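PDB 4TUF: major extracellular endoglucanase from Xanthomonas campestris pv. campestris, which hydrolyses internal beta-1,4-glucosidic linkages in cellulose, lichenin and cereal beta-glucans, as a glycosyl hydrolase family 5 enzyme. Local coordinates for residues A161-T166 with A170-K175; R179-V184 with L224-N229; C204-G209 with N215-A220; P235-P240 with K291-A296. All blocks are in the same frame, centred on the assembly; numbering follows the deposited sequence.

Contact 1: residues A161-T166 with A170-K175; sequences AATWGT and ATDWNK. With 2HP (dihydrogenphosphate ion), chain H.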
loop_
_atom_site.group_PDB
_atom_site.type_symbol
_atom_site.label_atom_id
_atom_site.label_comp_id
_atom_site.label_asym_id
_atom_site.label_seq_id
_atom_site.Cartn_x
_atom_site.Cartn_y
_atom_site.Cartn_z
ATOM N N ALA A 161 -1.905 -17.659 8.920
ATOM C CA ALA A 161 -1.907 -18.978 8.301
ATOM C C ALA A 161 -1.339 -18.939 6.884
ATOM O O ALA A 161 -1.012 -19.980 6.310
ATOM C CB ALA A 161 -3.315 -19.553 8.299
ATOM N N ALA A 162 -1.209 -17.737 6.331
ATOM C CA ALA A 162 -0.677 -17.571 4.982
ATOM C C ALA A 162 0.708 -18.187 4.864
ATOM O O ALA A 162 1.559 -17.994 5.730
ATOM C CB ALA A 162 -0.637 -16.093 4.604
ATOM N N THR A 163 0.926 -18.952 3.804
ATOM C CA THR A 163 2.245 -19.515 3.553
ATOM C C THR A 163 2.678 -19.228 2.116
ATOM O O THR A 163 1.982 -18.539 1.371
ATOM C CB THR A 163 2.282 -21.031 3.808
ATOM O OG1 THR A 163 1.332 -21.686 2.957
ATOM C CG2 THR A 163 1.953 -21.342 5.269
ATOM N N TRP A 164 3.833 -19.760 1.738
ATOM C CA TRP A 164 4.423 -19.479 0.439
ATOM C C TRP A 164 5.293 -20.662 0.023
ATOM O O TRP A 164 6.316 -20.940 0.650
ATOM C CB TRP A 164 5.239 -18.187 0.508
ATOM C CG TRP A 164 5.811 -17.695 -0.792
ATOM C CD1 TRP A 164 6.486 -18.423 -1.727
ATOM C CD2 TRP A 164 5.802 -16.346 -1.271
ATOM N NE1 TRP A 164 6.878 -17.616 -2.768
ATOM C CE2 TRP A 164 6.471 -16.336 -2.511
ATOM C CE3 TRP A 164 5.285 -15.147 -0.776
ATOM C CZ2 TRP A 164 6.632 -15.178 -3.262
ATOM C CZ3 TRP A 164 5.447 -13.998 -1.522
ATOM C CH2 TRP A 164 6.111 -14.021 -2.751
ATOM N N GLY A 165 4.863 -21.368 -1.019
ATOM C CA GLY A 165 5.631 -22.453 -1.600
ATOM C C GLY A 165 5.721 -23.732 -0.791
ATOM O O GLY A 165 6.722 -24.447 -0.872
ATOM N N THR A 166 4.679 -24.038 -0.022
ATOM C CA THR A 166 4.676 -25.241 0.811
ATOM C C THR A 166 3.917 -26.399 0.169
ATOM O O THR A 166 3.906 -27.509 0.699
ATOM C CB THR A 166 4.049 -24.971 2.189
ATOM O OG1 THR A 166 2.663 -24.644 2.024
ATOM C CG2 THR A 166 4.759 -23.826 2.882
ATOM N N ALA A 170 -4.492 -24.349 0.320
ATOM C CA ALA A 170 -5.389 -23.598 1.180
ATOM C C ALA A 170 -4.727 -22.376 1.799
ATOM O O ALA A 170 -5.413 -21.487 2.295
ATOM C CB ALA A 170 -5.933 -24.502 2.274
ATOM N N THR A 171 -3.398 -22.326 1.775
ATOM C CA THR A 171 -2.672 -21.284 2.494
ATOM C C THR A 171 -1.557 -20.609 1.689
ATOM O O THR A 171 -1.019 -19.591 2.120
ATOM C CB THR A 171 -2.045 -21.844 3.786
ATOM O OG1 THR A 171 -1.150 -22.915 3.464
ATOM C CG2 THR A 171 -3.118 -22.355 4.731
ATOM N N ASP A 172 -1.202 -21.168 0.537
ATOM C CA ASP A 172 -0.087 -20.628 -0.242
ATOM C C ASP A 172 -0.444 -19.316 -0.939
ATOM O O ASP A 172 -1.090 -19.305 -1.985
ATOM C CB ASP A 172 0.397 -21.648 -1.276
ATOM C CG ASP A 172 1.373 -22.660 -0.690
ATOM O OD1 ASP A 172 1.840 -22.455 0.454
ATOM O OD2 ASP A 172 1.683 -23.655 -1.381
ATOM N N TRP A 173 0.006 -18.212 -0.356
ATOM C CA TRP A 173 -0.235 -16.883 -0.903
ATOM C C TRP A 173 0.359 -16.699 -2.295
ATOM O O TRP A 173 -0.211 -15.986 -3.126
ATOM C CB TRP A 173 0.326 -15.820 0.044
ATOM C CG TRP A 173 0.410 -14.450 -0.554
ATOM C CD1 TRP A 173 1.515 -13.654 -0.616
ATOM C CD2 TRP A 173 -0.652 -13.711 -1.176
ATOM N NE1 TRP A 173 1.212 -12.467 -1.237
ATOM C CE2 TRP A 173 -0.111 -12.475 -1.593
ATOM C CE3 TRP A 173 -2.004 -13.973 -1.425
ATOM C CZ2 TRP A 173 -0.872 -11.506 -2.249
ATOM C CZ3 TRP A 173 -2.763 -13.007 -2.077
ATOM C CH2 TRP A 173 -2.192 -11.792 -2.482
ATOM N N ASN A 174 1.498 -17.335 -2.556
ATOM C CA ASN A 174 2.162 -17.180 -3.850
ATOM C C ASN A 174 1.275 -17.625 -5.010
ATOM O O ASN A 174 1.183 -16.945 -6.027
ATOM C CB ASN A 174 3.482 -17.952 -3.881
ATOM C CG ASN A 174 3.317 -19.400 -3.489
ATOM O OD1 ASN A 174 2.694 -19.709 -2.472
ATOM N ND2 ASN A 174 3.870 -20.303 -4.298
ATOM N N LYS A 175 0.606 -18.759 -4.844
ATOM C CA LYS A 175 -0.255 -19.278 -5.895
ATOM C C LYS A 175 -1.521 -18.440 -6.045
ATOM O O LYS A 175 -2.008 -18.226 -7.159
ATOM C CB LYS A 175 -0.613 -20.733 -5.613
ATOM C CG LYS A 175 0.603 -21.618 -5.411
ATOM C CD LYS A 175 1.561 -21.538 -6.590
ATOM C CE LYS A 175 1.048 -22.315 -7.785
ATOM N NZ LYS A 175 2.102 -22.422 -8.832
HETATM P P 2HP H . 0.060 -25.493 -4.512
HETATM O O1 2HP H . -1.018 -25.192 -5.532
HETATM O O2 2HP H . 1.429 -25.384 -5.152
HETATM O O3 2HP H . -0.028 -24.506 -3.373
HETATM O O4 2HP H . -0.156 -26.894 -3.978
#
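Side-chain rotation sets Thr-163 and Thr-171 hydroxyl to hydroxyl: in each, OG1 lies between the backbone N and the carbonyl carbon (chi1 59°). Asp-172 turns its carboxylate beside its backbone N (chi1 -83°), which brings OD1 to the hydroxyl of Thr-163. Thr-171 OG1, also bonded to Asn-168, donates to Thr-163 OG1 at 2.8 Å. Thr-163 OG1 in turn donates to Asp-172 OD1 at 2.7 Å, on the anti side. From the syn side come Thr-166 OG1, 2.8 Å from Asp-172 OD1, and the backbone N of Thr-166. Threonine suits this relay because one hydroxyl can both give and accept. Residues 161-166 lie in the loop after strand 149-153 of the TIM barrel, which folds back on the start of helix 173-187 through a single backbone bridge, Thr-163 N to Thr-171 O (2.7 Å) and Trp-173 N to Thr-163 O (2.6 Å). Beyond it, Asn-174 CB lies over the five-membered ring of Trp-164, 3.5 Å from its centroid, with amide and indole planes 9° apart. Asn-174 OD1 also accepts Gly-165 N at 3.1 Å from above the carbonyl plane, while Trp-164 NE1 turns to Thr-222 O. Asp-172 and Lys-175 belong to the pocket of a bound dihydrogenphosphate ion, whose O3 is 2.8 Å from Asp-172 OD2. Three donors on OD1 and the N-cap position of Asp-172 would tend to stabilise a negative carboxylate.

Contact 2: residues R179-V184 with L224-N229; sequences RGSAAV and LNIPAN. With 2HP (dihydrogenphosphate ion), chain F.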
loop_
_atom_site.group_PDB
_atom_site.type_symbol
_atom_site.label_atom_id
_atom_site.label_comp_id
_atom_site.label_asym_id
_atom_site.label_seq_id
_atom_site.Cartn_x
_atom_site.Cartn_y
_atom_site.Cartn_z
ATOM N N ARG A 179 -2.951 -16.334 -9.418
ATOM C CA ARG A 179 -4.309 -16.390 -9.945
ATOM C C ARG A 179 -4.936 -14.991 -9.974
ATOM O O ARG A 179 -5.665 -14.650 -10.902
ATOM C CB ARG A 179 -5.165 -17.360 -9.124
ATOM C CG ARG A 179 -4.652 -18.791 -9.152
ATOM C CD ARG A 179 -5.655 -19.806 -8.602
ATOM N NE ARG A 179 -5.798 -19.780 -7.146
ATOM C CZ ARG A 179 -4.960 -20.364 -6.290
ATOM N NH1 ARG A 179 -3.893 -21.007 -6.739
ATOM N NH2 ARG A 179 -5.180 -20.296 -4.982
ATOM N N GLY A 180 -4.639 -14.183 -8.963
ATOM C CA GLY A 180 -5.078 -12.798 -8.950
ATOM C C GLY A 180 -4.426 -12.006 -10.066
ATOM O O GLY A 180 -5.075 -11.207 -10.743
ATOM N N SER A 181 -3.133 -12.242 -10.256
ATOM C CA SER A 181 -2.376 -11.628 -11.335
ATOM C C SER A 181 -3.021 -11.908 -12.695
ATOM O O SER A 181 -3.286 -10.987 -13.469
ATOM C CB SER A 181 -0.933 -12.138 -11.314
ATOM O OG SER A 181 -0.144 -11.493 -12.296
ATOM N N ALA A 182 -3.278 -13.182 -12.970
ATOM C CA ALA A 182 -3.873 -13.605 -14.234
ATOM C C ALA A 182 -5.222 -12.931 -14.477
ATOM O O ALA A 182 -5.512 -12.501 -15.594
ATOM C CB ALA A 182 -4.028 -15.120 -14.260
ATOM N N ALA A 183 -6.040 -12.842 -13.430
ATOM C CA ALA A 183 -7.354 -12.216 -13.520
ATOM C C ALA A 183 -7.248 -10.745 -13.912
ATOM O O ALA A 183 -7.919 -10.294 -14.842
ATOM C CB ALA A 183 -8.099 -12.358 -12.202
ATOM N N VAL A 184 -6.401 -10.002 -13.203
ATOM C CA VAL A 184 -6.237 -8.579 -13.469
ATOM C C VAL A 184 -5.662 -8.313 -14.863
ATOM O O VAL A 184 -6.157 -7.448 -15.582
ATOM C CB VAL A 184 -5.338 -7.914 -12.411
ATOM C CG1 VAL A 184 -4.987 -6.491 -12.823
ATOM C CG2 VAL A 184 -6.026 -7.919 -11.060
ATOM N N LEU A 224 7.571 -16.318 -8.435
ATOM C CA LEU A 224 6.187 -16.042 -8.790
ATOM C C LEU A 224 5.967 -16.199 -10.289
ATOM O O LEU A 224 6.756 -15.701 -11.091
ATOM C CB LEU A 224 5.800 -14.630 -8.350
ATOM C CG LEU A 224 5.669 -14.438 -6.843
ATOM C CD1 LEU A 224 5.569 -12.959 -6.502
ATOM C CD2 LEU A 224 4.453 -15.204 -6.327
ATOM N N ASN A 225 4.897 -16.889 -10.668
ATOM C CA ASN A 225 4.532 -16.994 -12.074
ATOM C C ASN A 225 3.718 -15.773 -12.498
ATOM O O ASN A 225 2.539 -15.877 -12.845
ATOM C CB ASN A 225 3.751 -18.277 -12.332
ATOM C CG ASN A 225 3.593 -18.571 -13.806
ATOM O OD1 ASN A 225 4.165 -17.883 -14.654
ATOM N ND2 ASN A 225 2.824 -19.604 -14.122
ATOM N N ILE A 226 4.371 -14.617 -12.432
ATOM C CA ILE A 226 3.801 -13.327 -12.793
ATOM C C ILE A 226 4.808 -12.657 -13.720
ATOM O O ILE A 226 6.007 -12.693 -13.436
ATOM C CB ILE A 226 3.541 -12.449 -11.546
ATOM C CG1 ILE A 226 2.544 -13.123 -10.608
ATOM C CG2 ILE A 226 3.041 -11.053 -11.926
ATOM C CD1 ILE A 226 2.204 -12.278 -9.393
ATOM N N PRO A 227 4.339 -12.062 -14.835
ATOM C CA PRO A 227 5.261 -11.479 -15.824
ATOM C C PRO A 227 6.277 -10.531 -15.197
ATOM O O PRO A 227 5.911 -9.689 -14.382
ATOM C CB PRO A 227 4.326 -10.727 -16.775
ATOM C CG PRO A 227 3.039 -11.475 -16.693
ATOM C CD PRO A 227 2.930 -11.943 -15.261
ATOM N N ALA A 228 7.543 -10.685 -15.572
ATOM C CA ALA A 228 8.620 -9.884 -15.004
ATOM C C ALA A 228 8.380 -8.395 -15.216
ATOM O O ALA A 228 8.743 -7.576 -14.369
ATOM C CB ALA A 228 9.961 -10.293 -15.609
ATOM N N ASN A 229 7.758 -8.051 -16.341
ATOM C CA ASN A 229 7.543 -6.649 -16.678
ATOM C C ASN A 229 6.222 -6.086 -16.134
ATOM O O ASN A 229 5.761 -5.036 -16.585
ATOM C CB ASN A 229 7.624 -6.446 -18.198
ATOM C CG ASN A 229 6.587 -7.251 -18.968
ATOM O OD1 ASN A 229 5.618 -7.767 -18.402
ATOM N ND2 ASN A 229 6.783 -7.347 -20.280
HETATM P P 2HP F . 5.397 -4.058 -22.427
HETATM O O1 2HP F . 6.173 -4.026 -23.722
HETATM O O2 2HP F . 6.356 -4.292 -21.284
HETATM O O3 2HP F . 4.684 -2.740 -22.222
HETATM O O4 2HP F . 4.380 -5.175 -22.478
#
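Ser-181 and Ile-226 make nearly all of this small, buried contact, and they make it through van der Waals packing. The backbones come within 6.6 Å here, measured between Ser-181 CA and Ile-226 CA. Ser-181 has its hydroxyl anti to the backbone N (chi1 -176°), which puts Ser-181 OG 3.2 Å from Ile-226 CG2. Ser-181 CB meets the other branch, 3.7 Å from both Ile-226 CG1 and Ile-226 CD1. Serine is small enough to let the loop approach the helix closely, and the branched isoleucine lays CG2 against the hydroxyl and CG1 and CD1 against the CB. Pro-227 adds a marginal touch, its CD 4.3 Å from Ser-181 OG.

Polar bonds lie within each segment or run to other residues. Helical bonds such as Val-184 N to Gly-180 O (3.0 Å) hold residues 179-184, whereas Asn-225 centres an inverse gamma turn closed by a weak bond from Ile-226 N to Leu-224 O. Asn-225 N itself bonds to Glu-178, one turn before Ser-181 on the same helix. At the far end of the loop, Asn-229 ND2 comes 3.2 Å from O2 of a dihydrogenphosphate ion that is also hydrogen-bonded to Arg-230.

In the TIM barrel, this loop runs toward strand 231-238 across helix 173-187. On strand 192-195, Ser-181 touches Ile-193 and Ile-226 touches Val-195, while Val-184 turns to Leu-136 and Ala-140 of helix 129-143.

Contact 3: residues C204-G209 with N215-A220; sequences CSTNGG and NLQPLA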
loop_
_atom_site.group_PDB
_atom_site.type_symbol
_atom_site.label_atom_id
_atom_site.label_comp_id
_atom_site.label_asym_id
_atom_site.label_seq_id
_atom_site.Cartn_x
_atom_site.Cartn_y
_atom_site.Cartn_z
ATOM N N CYS A 204 12.024 -21.990 3.736
ATOM C CA CYS A 204 12.770 -20.912 3.089
ATOM C C CYS A 204 12.512 -19.561 3.739
ATOM O O CYS A 204 12.168 -18.586 3.068
ATOM C CB CYS A 204 12.425 -20.861 1.600
ATOM S SG CYS A 204 13.437 -19.745 0.597
ATOM N N SER A 205 12.672 -19.513 5.055
ATOM C CA SER A 205 12.472 -18.283 5.805
ATOM C C SER A 205 13.083 -18.389 7.191
ATOM O O SER A 205 12.868 -19.378 7.886
ATOM C CB SER A 205 10.980 -17.960 5.918
ATOM O OG SER A 205 10.750 -16.904 6.834
ATOM N N THR A 206 13.854 -17.381 7.590
ATOM C CA THR A 206 14.213 -17.242 8.999
ATOM C C THR A 206 13.094 -16.465 9.683
ATOM O O THR A 206 12.859 -15.293 9.376
ATOM C CB THR A 206 15.553 -16.529 9.203
ATOM O OG1 THR A 206 16.606 -17.320 8.637
ATOM C CG2 THR A 206 15.822 -16.323 10.687
ATOM N N ASN A 207 12.402 -17.128 10.601
ATOM C CA ASN A 207 11.171 -16.589 11.169
ATOM C C ASN A 207 11.359 -15.724 12.412
ATOM O O ASN A 207 12.465 -15.604 12.940
ATOM C CB ASN A 207 10.218 -17.736 11.496
ATOM C CG ASN A 207 9.693 -18.424 10.256
ATOM O OD1 ASN A 207 9.666 -17.840 9.170
ATOM N ND2 ASN A 207 9.265 -19.669 10.411
ATOM N N GLY A 208 10.259 -15.123 12.867
ATOM C CA GLY A 208 10.260 -14.280 14.049
ATOM C C GLY A 208 10.475 -12.803 13.760
ATOM O O GLY A 208 11.333 -12.432 12.960
ATOM N N GLY A 209 9.687 -11.954 14.415
ATOM C CA GLY A 209 9.860 -10.517 14.306
ATOM C C GLY A 209 9.455 -9.964 12.955
ATOM O O GLY A 209 10.030 -8.986 12.477
ATOM N N ASN A 215 7.337 -10.223 4.956
ATOM C CA ASN A 215 8.357 -11.232 4.666
ATOM C C ASN A 215 8.330 -11.700 3.219
ATOM O O ASN A 215 7.329 -12.239 2.753
ATOM C CB ASN A 215 8.194 -12.442 5.588
ATOM C CG ASN A 215 9.356 -13.422 5.489
ATOM O OD1 ASN A 215 10.427 -13.093 4.977
ATOM N ND2 ASN A 215 9.148 -14.631 5.988
ATOM N N LEU A 216 9.444 -11.515 2.519
ATOM C CA LEU A 216 9.543 -11.942 1.129
ATOM C C LEU A 216 10.532 -13.094 0.936
ATOM O O LEU A 216 10.766 -13.531 -0.196
ATOM C CB LEU A 216 9.947 -10.766 0.248
ATOM C CG LEU A 216 8.839 -9.785 -0.110
ATOM C CD1 LEU A 216 9.437 -8.617 -0.859
ATOM C CD2 LEU A 216 7.787 -10.481 -0.950
ATOM N N GLN A 217 11.102 -13.582 2.037
ATOM C CA GLN A 217 12.130 -14.625 1.984
ATOM C C GLN A 217 11.785 -15.851 1.116
ATOM O O GLN A 217 12.642 -16.310 0.362
ATOM C CB GLN A 217 12.475 -15.102 3.399
ATOM C CG GLN A 217 13.374 -14.174 4.191
ATOM C CD GLN A 217 13.415 -14.547 5.659
ATOM O OE1 GLN A 217 14.357 -15.186 6.125
ATOM N NE2 GLN A 217 12.377 -14.161 6.395
ATOM N N PRO A 218 10.547 -16.386 1.213
ATOM C CA PRO A 218 10.271 -17.603 0.433
ATOM C C PRO A 218 10.303 -17.415 -1.091
ATOM O O PRO A 218 10.286 -18.407 -1.822
ATOM C CB PRO A 218 8.862 -17.996 0.892
ATOM C CG PRO A 218 8.720 -17.402 2.240
ATOM C CD PRO A 218 9.441 -16.088 2.143
ATOM N N LEU A 219 10.362 -16.173 -1.559
ATOM C CA LEU A 219 10.477 -15.893 -2.991
ATOM C C LEU A 219 11.793 -16.423 -3.567
ATOM O O LEU A 219 11.921 -16.647 -4.770
ATOM C CB LEU A 219 10.355 -14.387 -3.242
ATOM C CG LEU A 219 10.486 -13.873 -4.673
ATOM C CD1 LEU A 219 9.445 -14.529 -5.573
ATOM C CD2 LEU A 219 10.341 -12.361 -4.700
ATOM N N ALA A 220 12.775 -16.630 -2.701
ATOM C CA ALA A 220 14.064 -17.143 -3.144
ATOM C C ALA A 220 13.972 -18.618 -3.533
ATOM O O ALA A 220 14.746 -19.098 -4.359
ATOM C CB ALA A 220 15.110 -16.941 -2.058
#
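Gln-217 reaches across to Thr-206 from an Asx turn, formed where Asn-215 OD1 accepts the backbone N of Gln-217. Both segments belong to the long loop between strands 192-195 and 231-238 of the TIM barrel. The first carbon of the side chain, Gln-217 CB, lies 3.5 Å from Cys-204 O. CG stands anti to the carbonyl carbon (chi1 -77°), and the chain then runs out extended, bringing CD beside the backbone of Thr-206. At the tip, Gln-217 OE1 accepts Thr-206 N at 2.7 Å, with the donor above the carbonyl plane. On the other arm of the amide, NE2 makes two bonds, both close to the amide plane. Gln-217 NE2 donates to Thr-206 O at 3.2 Å. Turned back toward its own segment, Gln-217 NE2 also donates to Asn-215 OD1 at 2.6 Å. The amide thus grips both N and O of one residue, much as a neighbouring strand would, and glutamine suits the place because it offers a donor and an acceptor at the end of a long arm.

Asn-215 OD1 receives Gln-217 N and Gln-217 NE2 from opposite faces of its plane. Asn-215 ND2, which also reaches Thr-199 O, donates to Ser-205 OG at 2.9 Å. That hydroxyl hands its own hydrogen to Asn-207 OD1, 2.7 Å from Ser-205 OG, so the polar groups of the loop interlock through side-chain bonds. Nearby, a disulfide ties Cys-204 to Cys-221, and Cys-204 SG packs 4.2 Å from Ala-220 CB.

Contact 4: residues P235-P240 with K291-A296; sequences PHVYGP and KTWQDA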
loop_
_atom_site.group_PDB
_atom_site.type_symbol
_atom_site.label_atom_id
_atom_site.label_comp_id
_atom_site.label_asym_id
_atom_site.label_seq_id
_atom_site.Cartn_x
_atom_site.Cartn_y
_atom_site.Cartn_z
ATOM N N PRO A 235 6.326 -4.980 0.005
ATOM C CA PRO A 235 6.130 -5.389 1.395
ATOM C C PRO A 235 5.851 -4.196 2.304
ATOM O O PRO A 235 5.999 -3.045 1.887
ATOM C CB PRO A 235 7.463 -6.042 1.754
ATOM C CG PRO A 235 8.449 -5.330 0.906
ATOM C CD PRO A 235 7.744 -5.046 -0.392
ATOM N N HIS A 236 5.446 -4.480 3.533
ATOM C CA HIS A 236 5.247 -3.447 4.530
ATOM C C HIS A 236 6.305 -3.580 5.617
ATOM O O HIS A 236 6.831 -4.668 5.856
ATOM C CB HIS A 236 3.849 -3.544 5.145
ATOM C CG HIS A 236 2.736 -3.353 4.163
ATOM N ND1 HIS A 236 1.420 -3.224 4.551
ATOM C CD2 HIS A 236 2.741 -3.265 2.811
ATOM C CE1 HIS A 236 0.661 -3.072 3.479
ATOM N NE2 HIS A 236 1.438 -3.093 2.410
ATOM N N VAL A 237 6.608 -2.475 6.282
ATOM C CA VAL A 237 7.469 -2.513 7.452
ATOM C C VAL A 237 7.099 -1.363 8.384
ATOM O O VAL A 237 6.796 -0.264 7.927
ATOM C CB VAL A 237 8.961 -2.441 7.056
ATOM C CG1 VAL A 237 9.207 -1.286 6.111
ATOM C CG2 VAL A 237 9.848 -2.334 8.285
ATOM N N TYR A 238 7.095 -1.627 9.687
ATOM C CA TYR A 238 6.787 -0.596 10.672
ATOM C C TYR A 238 7.821 -0.576 11.797
ATOM O O TYR A 238 8.723 -1.420 11.841
ATOM C CB TYR A 238 5.395 -0.810 11.254
ATOM C CG TYR A 238 4.329 -1.026 10.212
ATOM C CD1 TYR A 238 3.644 0.047 9.659
ATOM C CD2 TYR A 238 4.007 -2.306 9.778
ATOM C CE1 TYR A 238 2.674 -0.150 8.699
ATOM C CE2 TYR A 238 3.035 -2.512 8.824
ATOM C CZ TYR A 238 2.372 -1.429 8.291
ATOM O OH TYR A 238 1.402 -1.623 7.338
ATOM N N GLY A 239 7.686 0.395 12.697
ATOM C CA GLY A 239 8.634 0.583 13.778
ATOM C C GLY A 239 8.046 0.364 15.160
ATOM O O GLY A 239 6.971 -0.223 15.305
ATOM N N PRO A 240 8.749 0.857 16.188
ATOM C CA PRO A 240 8.484 0.580 17.606
ATOM C C PRO A 240 7.049 0.847 18.058
ATOM O O PRO A 240 6.583 0.158 18.966
ATOM C CB PRO A 240 9.451 1.523 18.328
ATOM C CG PRO A 240 10.558 1.733 17.359
ATOM C CD PRO A 240 9.902 1.758 16.011
ATOM N N LYS A 291 11.564 8.003 15.796
ATOM C CA LYS A 291 12.310 9.012 15.060
ATOM C C LYS A 291 13.539 8.344 14.452
ATOM O O LYS A 291 13.689 8.285 13.229
ATOM C CB LYS A 291 12.705 10.168 15.981
ATOM C CG LYS A 291 12.611 11.550 15.358
ATOM C CD LYS A 291 13.749 11.816 14.389
ATOM C CE LYS A 291 13.863 13.303 14.069
ATOM N NZ LYS A 291 15.012 13.593 13.163
ATOM N N THR A 292 14.394 7.815 15.323
ATOM C CA THR A 292 15.584 7.077 14.911
ATOM C C THR A 292 15.283 5.991 13.876
ATOM O O THR A 292 15.979 5.871 12.872
ATOM C CB THR A 292 16.271 6.417 16.118
ATOM O OG1 THR A 292 16.452 7.383 17.162
ATOM C CG2 THR A 292 17.619 5.852 15.712
ATOM N N TRP A 293 14.237 5.210 14.125
ATOM C CA TRP A 293 13.880 4.102 13.246
ATOM C C TRP A 293 13.543 4.555 11.823
ATOM O O TRP A 293 14.033 3.974 10.855
ATOM C CB TRP A 293 12.702 3.312 13.824
ATOM C CG TRP A 293 12.239 2.237 12.895
ATOM C CD1 TRP A 293 12.749 0.978 12.780
ATOM C CD2 TRP A 293 11.185 2.334 11.929
ATOM N NE1 TRP A 293 12.075 0.283 11.805
ATOM C CE2 TRP A 293 11.109 1.094 11.269
ATOM C CE3 TRP A 293 10.296 3.345 11.564
ATOM C CZ2 TRP A 293 10.185 0.841 10.259
ATOM C CZ3 TRP A 293 9.378 3.094 10.567
ATOM C CH2 TRP A 293 9.326 1.850 9.927
ATOM N N GLN A 294 12.703 5.581 11.698
ATOM C CA GLN A 294 12.315 6.093 10.384
ATOM C C GLN A 294 13.518 6.666 9.651
ATOM O O GLN A 294 13.671 6.459 8.447
ATOM C CB GLN A 294 11.213 7.154 10.503
ATOM C CG GLN A 294 9.879 6.600 10.976
ATOM C CD GLN A 294 8.696 7.460 10.584
ATOM O OE1 GLN A 294 8.665 8.039 9.499
ATOM N NE2 GLN A 294 7.710 7.544 11.469
ATOM N N ASP A 295 14.367 7.386 10.381
ATOM C CA ASP A 295 15.581 7.945 9.803
ATOM C C ASP A 295 16.462 6.848 9.216
ATOM O O ASP A 295 16.934 6.963 8.086
ATOM C CB ASP A 295 16.363 8.738 10.850
ATOM C CG ASP A 295 15.736 10.084 11.156
ATOM O OD1 ASP A 295 15.016 10.625 10.292
ATOM O OD2 ASP A 295 15.979 10.608 12.262
ATOM N N ALA A 296 16.666 5.778 9.982
ATOM C CA ALA A 296 17.523 4.672 9.560
ATOM C C ALA A 296 16.956 3.923 8.354
ATOM O O ALA A 296 17.708 3.494 7.477
ATOM C CB ALA A 296 17.742 3.709 10.715
HETATM O O HOH W 1 11.318 -2.120 11.158
#
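The end of strand 231-238 runs past helix 288-303 with Gly-239 CA 6.3 Å from Trp-293 CA, the nearest approach of the backbones. Trp-293 bridges the two backbones: chi1 of 175° carries the indole straight out from the helix, against the strand end. Gly-239 CA stands over the six-membered ring, 3.6 Å from its centroid and 14° off the normal, a CH-pi contact. With no side chain on that carbon, the main chain can rest directly on the ring. Val-237 meets the ring at its edge, CG2 being 3.8 Å from Trp-293 CZ2, and Pro-240 CD packs 3.9 Å from Trp-293 CB. The indole N-H is satisfied by a water that accepts from Trp-293 NE1 at 2.6 Å and donates to Tyr-238 O at 2.8 Å. Phe-248 and Trp-261 add further aromatic packing. Tyr-238 turns the other way, its OH hydrogen-bonded to Glu-278 and Glu-157, by similarity the nucleophile and proton donor. This is the layering of the catalytic domain, a glycosyl hydrolase family 5 TIM barrel from a longer protein: a hydrophobic side chain seals helix to strand outside, while the strand's inward residues line what is probably the catalytic centre.

How the contacts relate
Contacts 2 and 4 are buried and largely apolar, each setting a residue of a barrel helix against a loop in contact 2 and a strand end in contact 4. Contacts 1 and 3 are partly buried and held by hydrogen-bond networks, with backbone bonds added in contact 1, where a loop meets a helix start, and within a single loop in contact 3. Helix 173-187 serves contacts 1 and 2, and contact 3 is nested within the chain loop that contact 2 closes. Trp-164 ties the first three together, packing on Leu-224 of contact 2 and on Pro-218 and Leu-219 of contact 3. Leu-216 on Pro-235 joins contacts 3 and 4, whereas contacts 2 and 4 lie on opposite sides of the chain's centre.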